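Local coordinates for vesicular integral-membrane protein VIP36 (Canis lupus familiaris, PDB 2DUR) that binds high-mannose glycans through its calcium-dependent lumenal lectin domain and takes part in transporting and sorting glycoproteins in the early secretory pathway, at residues 86-91 against 110-115. Sequence-based numbering, arbitrary orientation.
With CA (calcium ion), chain E.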
# COMPACT_ATOMS: atom_id res chain seq x y z
N ALA A 86 1.54 -4.66 -2.20
CA ALA A 86 0.52 -4.22 -1.21
C ALA A 86 1.09 -3.08 -0.38
O ALA A 86 2.26 -3.10 -0.01
CB ALA A 86 0.12 -5.37 -0.28
N LEU A 87 0.26 -2.07 -0.13
CA LEU A 87 0.56 -0.98 0.79
C LEU A 87 -0.30 -1.19 2.00
O LEU A 87 -1.47 -1.52 1.85
CB LEU A 87 0.20 0.36 0.14
CG LEU A 87 0.92 0.59 -1.18
CD1 LEU A 87 0.42 1.89 -1.82
CD2 LEU A 87 2.44 0.63 -0.98
N TRP A 88 0.26 -0.97 3.19
CA TRP A 88 -0.37 -1.34 4.42
C TRP A 88 -0.47 -0.19 5.39
O TRP A 88 0.46 0.62 5.52
CB TRP A 88 0.46 -2.44 5.10
CG TRP A 88 0.61 -3.66 4.27
CD1 TRP A 88 1.70 -4.02 3.53
CD2 TRP A 88 -0.36 -4.69 4.08
NE1 TRP A 88 1.47 -5.21 2.88
CE2 TRP A 88 0.22 -5.67 3.23
CE3 TRP A 88 -1.68 -4.90 4.58
CZ2 TRP A 88 -0.47 -6.82 2.83
CZ3 TRP A 88 -2.35 -6.08 4.20
CH2 TRP A 88 -1.75 -7.03 3.35
N TYR A 89 -1.59 -0.16 6.10
CA TYR A 89 -1.71 0.62 7.33
C TYR A 89 -2.37 -0.32 8.34
O TYR A 89 -3.59 -0.52 8.34
CB TYR A 89 -2.53 1.89 7.07
CG TYR A 89 -2.81 2.69 8.30
CD1 TYR A 89 -1.81 3.49 8.86
CD2 TYR A 89 -4.07 2.65 8.93
CE1 TYR A 89 -2.06 4.24 10.02
CE2 TYR A 89 -4.33 3.41 10.10
CZ TYR A 89 -3.32 4.21 10.62
OH TYR A 89 -3.57 4.96 11.76
N THR A 90 -1.53 -0.97 9.14
CA THR A 90 -1.99 -2.13 9.91
C THR A 90 -1.50 -2.17 11.34
O THR A 90 -0.48 -1.58 11.70
CB THR A 90 -1.60 -3.47 9.23
OG1 THR A 90 -0.18 -3.54 9.03
CG2 THR A 90 -2.32 -3.65 7.89
N ARG A 91 -2.22 -2.93 12.16
CA ARG A 91 -1.87 -3.12 13.56
C ARG A 91 -0.49 -3.73 13.72
O ARG A 91 0.30 -3.29 14.58
CB ARG A 91 -2.89 -4.03 14.21
CG ARG A 91 -2.76 -4.06 15.73
CD ARG A 91 -3.65 -5.17 16.28
NE ARG A 91 -3.11 -6.49 15.95
CZ ARG A 91 -3.70 -7.65 16.25
NH1 ARG A 91 -4.90 -7.67 16.86
NH2 ARG A 91 -3.10 -8.78 15.92
N ALA A 110 -5.48 -2.36 3.56
CA ALA A 110 -4.59 -2.76 2.46
C ALA A 110 -5.00 -2.09 1.18
O ALA A 110 -6.19 -1.95 0.90
CB ALA A 110 -4.63 -4.28 2.26
N ILE A 111 -4.00 -1.64 0.42
CA ILE A 111 -4.20 -1.23 -0.95
C ILE A 111 -3.36 -2.20 -1.79
O ILE A 111 -2.12 -2.26 -1.66
CB ILE A 111 -3.78 0.25 -1.20
CG1 ILE A 111 -4.42 1.19 -0.15
CG2 ILE A 111 -4.12 0.66 -2.65
CD1 ILE A 111 -3.53 1.47 1.05
N PHE A 112 -4.03 -2.96 -2.65
CA PHE A 112 -3.34 -3.96 -3.46
C PHE A 112 -3.17 -3.45 -4.87
O PHE A 112 -4.13 -2.98 -5.46
CB PHE A 112 -4.19 -5.23 -3.54
CG PHE A 112 -4.51 -5.85 -2.21
CD1 PHE A 112 -3.52 -6.07 -1.26
CD2 PHE A 112 -5.83 -6.19 -1.92
CE1 PHE A 112 -3.82 -6.68 -0.03
CE2 PHE A 112 -6.14 -6.83 -0.72
CZ PHE A 112 -5.15 -7.04 0.23
N LEU A 113 -1.98 -3.64 -5.44
CA LEU A 113 -1.71 -3.33 -6.85
C LEU A 113 -1.40 -4.70 -7.47
O LEU A 113 -0.26 -5.18 -7.42
CB LEU A 113 -0.50 -2.39 -6.95
CG LEU A 113 -0.73 -0.93 -6.54
CD1 LEU A 113 -0.74 -0.82 -5.04
CD2 LEU A 113 0.39 -0.06 -7.10
N ASP A 114 -2.45 -5.35 -7.97
CA ASP A 114 -2.39 -6.76 -8.39
C ASP A 114 -2.18 -6.81 -9.90
O ASP A 114 -2.99 -6.28 -10.65
CB ASP A 114 -3.74 -7.42 -7.99
CG ASP A 114 -3.77 -8.93 -8.24
OD1 ASP A 114 -4.70 -9.61 -7.73
OD2 ASP A 114 -2.86 -9.44 -8.93
N THR A 115 -1.10 -7.45 -10.36
CA THR A 115 -0.74 -7.45 -11.76
C THR A 115 -1.06 -8.75 -12.51
O THR A 115 -0.85 -8.84 -13.71
CB THR A 115 0.76 -7.21 -11.95
OG1 THR A 115 1.47 -8.26 -11.29
CG2 THR A 115 1.22 -5.85 -11.36
CA CA E . -3.71 -11.76 -8.58
O HOH W 1 -1.30 -11.75 -8.23
O HOH W 2 -4.13 -12.29 -6.23
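Trp88 sets the six-membered part of its indole against the neighbouring strand: CZ3 comes 3.5 Å from Ala110 CB, and CH2 meets Phe112 CE1 at 4.0 Å, in the plane of the phenyl ring at its edge. With CG beside its own backbone N (chi1 -59°), the indole reaches obliquely past its small cross-strand partner Ala110 to Phe112. Ala86 CB touches the same phenyl edge, 3.8 Å from Phe112 CD1. The indole NE1 hydrogen-bonds to Ser208 OG on strand 204-211.

Between Ala86-Phe112 and Trp88-Ala110, Leu87 and Ile111 form the hydrogen-bonded antiparallel pair. Leu87 N to Ile111 O is 2.8 Å and Ile111 N to Leu87 O 2.9 Å, both nearly straight at 170°. On the opposite face of the sheet from the rings, Leu87 CB meets Ile111 CD1, while Leu113 CD1 makes a looser approach to Leu87 CD1.

The strand carrying Phe112 runs on to Asp114, whose carboxylate grips the calcium ion with both oxygens, OD1 and OD2 each 2.5 Å from the metal. Two waters, the backbone O of Tyr116 and the side chains of Asn118 and Asp145 complete this site beside the mannose pocket.

In the legume-lectin-like beta sandwich, strands 84-90 and 109-114 lie mid-sheet, flanked by strands 204-211 and 128-135; Leu87, Ile111 and Leu113 pack against Leu167 of strand 165-172 in the opposing sheet.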